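Local atomic coordinates of YcaO (Methanopyrus kandleri, PDB entry 6CIB), a protein that binds ADP and magnesium and probably uses ATP to install thioamides in the backbone of ribosomally made peptides. Residues D3-L15 against S238-L250. Residues are numbered along the deposited sequence; the frame is centred on the assembly and turned at random.
With ADP (adenosine-5'-diphosphate), chain G.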
# COMPACT_ATOMS: atom_id res chain seq x y z
N ASP A 3 20.87 6.52 -7.84
CA ASP A 3 19.93 7.30 -8.66
C ASP A 3 18.59 6.60 -8.82
O ASP A 3 18.53 5.37 -8.99
CB ASP A 3 20.51 7.62 -10.04
CG ASP A 3 21.75 8.51 -9.99
OD1 ASP A 3 21.90 9.34 -9.07
OD2 ASP A 3 22.58 8.39 -10.91
N ILE A 4 17.52 7.39 -8.74
CA ILE A 4 16.18 6.96 -9.11
C ILE A 4 16.14 7.13 -10.63
O ILE A 4 16.18 8.26 -11.12
CB ILE A 4 15.08 7.81 -8.41
CG1 ILE A 4 15.17 7.66 -6.89
CG2 ILE A 4 13.69 7.44 -8.91
CD1 ILE A 4 14.63 8.84 -6.10
N VAL A 5 16.10 6.01 -11.34
CA VAL A 5 16.09 6.03 -12.81
C VAL A 5 14.66 5.85 -13.34
O VAL A 5 14.41 5.98 -14.53
CB VAL A 5 17.04 4.96 -13.43
CG1 VAL A 5 18.48 5.17 -12.97
CG2 VAL A 5 16.57 3.54 -13.13
N TYR A 6 13.73 5.55 -12.44
CA TYR A 6 12.34 5.28 -12.81
C TYR A 6 11.40 5.77 -11.73
O TYR A 6 11.55 5.44 -10.55
CB TYR A 6 12.17 3.78 -13.09
CG TYR A 6 10.82 3.39 -13.64
CD1 TYR A 6 10.54 3.47 -15.01
CD2 TYR A 6 9.81 2.93 -12.79
CE1 TYR A 6 9.30 3.11 -15.51
CE2 TYR A 6 8.57 2.55 -13.28
CZ TYR A 6 8.32 2.64 -14.64
OH TYR A 6 7.08 2.27 -15.10
N ASP A 7 10.43 6.59 -12.14
CA ASP A 7 9.49 7.17 -11.18
C ASP A 7 8.07 7.31 -11.72
O ASP A 7 7.44 8.35 -11.57
CB ASP A 7 10.04 8.49 -10.61
CG ASP A 7 10.10 9.62 -11.63
OD1 ASP A 7 10.06 9.37 -12.86
OD2 ASP A 7 10.17 10.78 -11.18
N VAL A 8 7.57 6.25 -12.34
CA VAL A 8 6.21 6.23 -12.87
C VAL A 8 5.26 5.72 -11.76
O VAL A 8 4.61 6.53 -11.09
CB VAL A 8 6.14 5.46 -14.22
CG1 VAL A 8 4.75 5.50 -14.82
CG2 VAL A 8 7.14 6.04 -15.22
N GLU A 9 5.22 4.40 -11.54
CA GLU A 9 4.38 3.79 -10.50
C GLU A 9 4.98 3.87 -9.10
O GLU A 9 4.26 3.79 -8.12
CB GLU A 9 4.08 2.32 -10.82
CG GLU A 9 3.25 2.08 -12.06
CD GLU A 9 4.06 2.08 -13.34
OE1 GLU A 9 5.30 2.27 -13.28
OE2 GLU A 9 3.46 1.89 -14.40
N GLY A 10 6.31 3.98 -9.03
CA GLY A 10 7.05 4.07 -7.77
C GLY A 10 8.49 4.51 -8.05
O GLY A 10 8.87 4.68 -9.21
N PHE A 11 9.28 4.66 -6.98
CA PHE A 11 10.67 5.14 -7.07
C PHE A 11 11.64 3.96 -7.11
O PHE A 11 11.80 3.23 -6.13
CB PHE A 11 10.99 6.08 -5.91
CG PHE A 11 10.05 7.24 -5.79
CD1 PHE A 11 10.22 8.38 -6.59
CD2 PHE A 11 8.99 7.21 -4.88
CE1 PHE A 11 9.35 9.46 -6.49
CE2 PHE A 11 8.12 8.28 -4.77
CZ PHE A 11 8.30 9.41 -5.57
N ARG A 12 12.27 3.78 -8.26
CA ARG A 12 13.03 2.57 -8.56
C ARG A 12 14.44 2.85 -9.08
O ARG A 12 14.66 3.80 -9.83
CB ARG A 12 12.26 1.69 -9.56
CG ARG A 12 10.83 1.30 -9.16
CD ARG A 12 10.81 0.43 -7.90
NE ARG A 12 9.44 0.23 -7.40
CZ ARG A 12 9.13 -0.51 -6.33
NH1 ARG A 12 10.07 -1.15 -5.64
NH2 ARG A 12 7.86 -0.61 -5.96
N ALA A 13 15.37 2.00 -8.66
CA ALA A 13 16.79 2.11 -9.03
C ALA A 13 17.11 1.37 -10.34
O ALA A 13 18.23 1.46 -10.85
CB ALA A 13 17.66 1.59 -7.89
N PHE A 14 16.11 0.66 -10.87
CA PHE A 14 16.23 -0.11 -12.11
C PHE A 14 15.01 0.12 -12.98
O PHE A 14 13.91 0.41 -12.48
CB PHE A 14 16.39 -1.62 -11.80
CG PHE A 14 17.59 -1.94 -10.95
CD1 PHE A 14 17.52 -1.91 -9.56
CD2 PHE A 14 18.82 -2.25 -11.55
CE1 PHE A 14 18.64 -2.17 -8.77
CE2 PHE A 14 19.94 -2.53 -10.77
CZ PHE A 14 19.85 -2.49 -9.37
N LEU A 15 15.21 0.01 -14.30
CA LEU A 15 14.09 0.01 -15.24
C LEU A 15 13.32 -1.31 -15.09
O LEU A 15 13.93 -2.36 -14.88
CB LEU A 15 14.59 0.19 -16.68
CG LEU A 15 15.32 1.50 -17.03
CD1 LEU A 15 15.85 1.45 -18.46
CD2 LEU A 15 14.46 2.74 -16.82
N SER A 238 2.27 9.60 -2.59
CA SER A 238 3.59 9.97 -3.09
C SER A 238 3.91 11.43 -2.75
O SER A 238 2.99 12.25 -2.66
CB SER A 238 3.65 9.79 -4.59
OG SER A 238 4.94 10.11 -5.08
N PRO A 239 5.21 11.76 -2.58
CA PRO A 239 5.65 13.16 -2.62
C PRO A 239 5.35 13.84 -3.96
O PRO A 239 5.23 15.06 -4.02
CB PRO A 239 7.17 13.07 -2.39
CG PRO A 239 7.53 11.66 -2.72
CD PRO A 239 6.34 10.86 -2.25
N ASP A 240 5.23 13.04 -5.02
CA ASP A 240 4.83 13.52 -6.32
C ASP A 240 3.32 13.29 -6.48
O ASP A 240 2.88 12.15 -6.62
CB ASP A 240 5.64 12.79 -7.40
CG ASP A 240 5.24 13.19 -8.82
OD1 ASP A 240 4.28 13.97 -9.02
OD2 ASP A 240 5.90 12.69 -9.76
N PRO A 241 2.51 14.38 -6.49
CA PRO A 241 1.05 14.22 -6.58
C PRO A 241 0.58 13.50 -7.86
O PRO A 241 -0.45 12.82 -7.82
CB PRO A 241 0.53 15.67 -6.52
CG PRO A 241 1.69 16.52 -6.95
CD PRO A 241 2.91 15.81 -6.46
N GLU A 242 1.33 13.64 -8.95
CA GLU A 242 1.05 12.94 -10.20
C GLU A 242 1.14 11.41 -10.06
O GLU A 242 0.35 10.70 -10.64
CB GLU A 242 1.98 13.40 -11.33
CG GLU A 242 1.66 14.77 -11.92
CD GLU A 242 2.70 15.20 -12.94
OE1 GLU A 242 2.70 14.68 -14.07
OE2 GLU A 242 3.53 16.06 -12.60
N MSE A 243 2.12 10.94 -9.28
CA MSE A 243 2.30 9.51 -8.98
C MSE A 243 1.17 9.02 -8.12
O MSE A 243 0.66 7.92 -8.33
CB MSE A 243 3.64 9.25 -8.30
CG MSE A 243 3.87 7.76 -8.05
SE MSE A 243 5.43 7.44 -6.91
CE MSE A 243 6.70 7.83 -8.35
N ALA A 244 0.77 9.83 -7.13
CA ALA A 244 -0.36 9.50 -6.25
C ALA A 244 -1.66 9.29 -7.03
O ALA A 244 -2.42 8.36 -6.74
CB ALA A 244 -0.54 10.57 -5.18
N VAL A 245 -1.91 10.15 -8.03
CA VAL A 245 -3.08 10.03 -8.91
C VAL A 245 -2.99 8.73 -9.73
O VAL A 245 -3.97 7.97 -9.80
CB VAL A 245 -3.19 11.24 -9.88
CG1 VAL A 245 -4.32 11.06 -10.90
CG2 VAL A 245 -3.41 12.53 -9.10
N LEU A 246 -1.82 8.51 -10.33
CA LEU A 246 -1.58 7.32 -11.14
C LEU A 246 -1.81 6.03 -10.34
O LEU A 246 -2.51 5.13 -10.79
CB LEU A 246 -0.17 7.33 -11.76
CG LEU A 246 0.19 6.09 -12.58
CD1 LEU A 246 -0.68 5.98 -13.83
CD2 LEU A 246 1.66 6.08 -12.94
N ARG A 247 -1.24 5.98 -9.14
CA ARG A 247 -1.41 4.82 -8.25
C ARG A 247 -2.87 4.51 -7.94
O ARG A 247 -3.27 3.36 -8.00
CB ARG A 247 -0.63 5.02 -6.96
CG ARG A 247 0.86 4.81 -7.12
CD ARG A 247 1.60 5.27 -5.87
NE ARG A 247 2.93 4.68 -5.89
CZ ARG A 247 3.66 4.37 -4.82
NH1 ARG A 247 3.21 4.60 -3.58
NH2 ARG A 247 4.85 3.81 -5.01
N ALA A 248 -3.65 5.55 -7.63
CA ALA A 248 -5.09 5.39 -7.34
C ALA A 248 -5.87 4.82 -8.54
O ALA A 248 -6.68 3.90 -8.38
CB ALA A 248 -5.69 6.72 -6.88
N LEU A 249 -5.60 5.37 -9.73
CA LEU A 249 -6.23 4.90 -10.97
C LEU A 249 -5.85 3.46 -11.33
O LEU A 249 -6.71 2.68 -11.74
CB LEU A 249 -5.91 5.86 -12.14
CG LEU A 249 -6.58 7.23 -12.09
CD1 LEU A 249 -5.96 8.19 -13.09
CD2 LEU A 249 -8.08 7.15 -12.31
N LEU A 250 -4.57 3.13 -11.14
CA LEU A 250 -4.09 1.75 -11.33
C LEU A 250 -4.74 0.75 -10.37
O LEU A 250 -5.02 -0.38 -10.75
CB LEU A 250 -2.56 1.69 -11.23
CG LEU A 250 -1.73 2.38 -12.33
CD1 LEU A 250 -0.25 2.30 -12.00
CD2 LEU A 250 -1.97 1.81 -13.72
PB ADP G . 1.52 -1.70 -4.25
O1B ADP G . 2.80 -1.74 -3.44
O2B ADP G . 0.66 -0.48 -4.00
O3B ADP G . 0.75 -3.00 -4.28
PA ADP G . 2.53 -2.39 -6.88
O1A ADP G . 3.21 -1.47 -7.87
O2A ADP G . 1.36 -3.18 -7.39
O3A ADP G . 2.05 -1.39 -5.74
O5' ADP G . 3.65 -3.36 -6.26
C5' ADP G . 3.43 -4.66 -5.68
C4' ADP G . 4.73 -5.14 -5.02
O4' ADP G . 5.78 -5.21 -6.00
C3' ADP G . 5.26 -4.19 -3.94
O3' ADP G . 6.00 -4.94 -2.95
C2' ADP G . 6.22 -3.29 -4.70
O2' ADP G . 7.19 -2.68 -3.85
C1' ADP G . 6.83 -4.26 -5.70
N9 ADP G . 7.25 -3.61 -6.97
C8 ADP G . 6.43 -3.00 -7.84
N7 ADP G . 7.13 -2.51 -8.89
C5 ADP G . 8.42 -2.83 -8.71
C6 ADP G . 9.67 -2.62 -9.46
N6 ADP G . 9.66 -1.95 -10.64
N1 ADP G . 10.82 -3.10 -8.93
C2 ADP G . 10.84 -3.77 -7.74
N3 ADP G . 9.72 -4.00 -7.01
C4 ADP G . 8.50 -3.57 -7.44
O HOH W 1 5.80 10.70 -11.52
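Selenomethionine Met-243 runs straight out from helix 241-260, CG anti to its backbone N (chi1 -177°), then bends at its last torsion (-75°) and sets CE over one face of the Phe-11 ring. CE lies 3.7 Å from the centroid of that ring, a CH-pi contact, while SE stands obliquely to it and reaches Phe-11 CE2 at 3.5 Å, giving a Met-aromatic pair. Ser-238 OG sits at the edge of the same ring, near its plane, and Pro-239 CG touches Phe-11 CZ obliquely; Ile-159 and Leu-316 also touch Phe-11. Arg-247, extended from CG to NE, grips one carbonyl oxygen side-on with two nitrogens: NE lies 2.7 Å from Glu-9 O in a nearly straight bond (164°), and NH2, 3.2 Å from Glu-9 O, approaches on a lone pair. The oxygen lies in the guanidinium plane, and Gly-10 CA also meets the edge of that group. With an alanine in place of Arg-247, Glu-9 O would probably lose both of these donors, and the loop at Glu-9 and Gly-10 its tie to the helix. The loop returns on itself through a classic beta bulge, where the backbone N atoms of Val-5 and Tyr-6 both donate to Arg-12 O; it packs on the start of helix 241-260, beside the nucleotide pocket of this YcaO protein. Arg-12 lays its guanidinium over the adenine and donates from NH2 to ADP O2' at 3.0 Å, while its NH1 forms a salt bridge with Glu-156. Just before Arg-247, Leu-246 CD2 packs on Val-8 CG1 at 3.7 Å; one turn on, Leu-250 CD1 meets Glu-9 CG at 3.5 Å. Tyr-6 OH holds Glu-9 OE1 on its syn lone pair, and Thr-66 N holds OE2. One water bridges Asp-7 O and OD2 of the N-cap residue Asp-240.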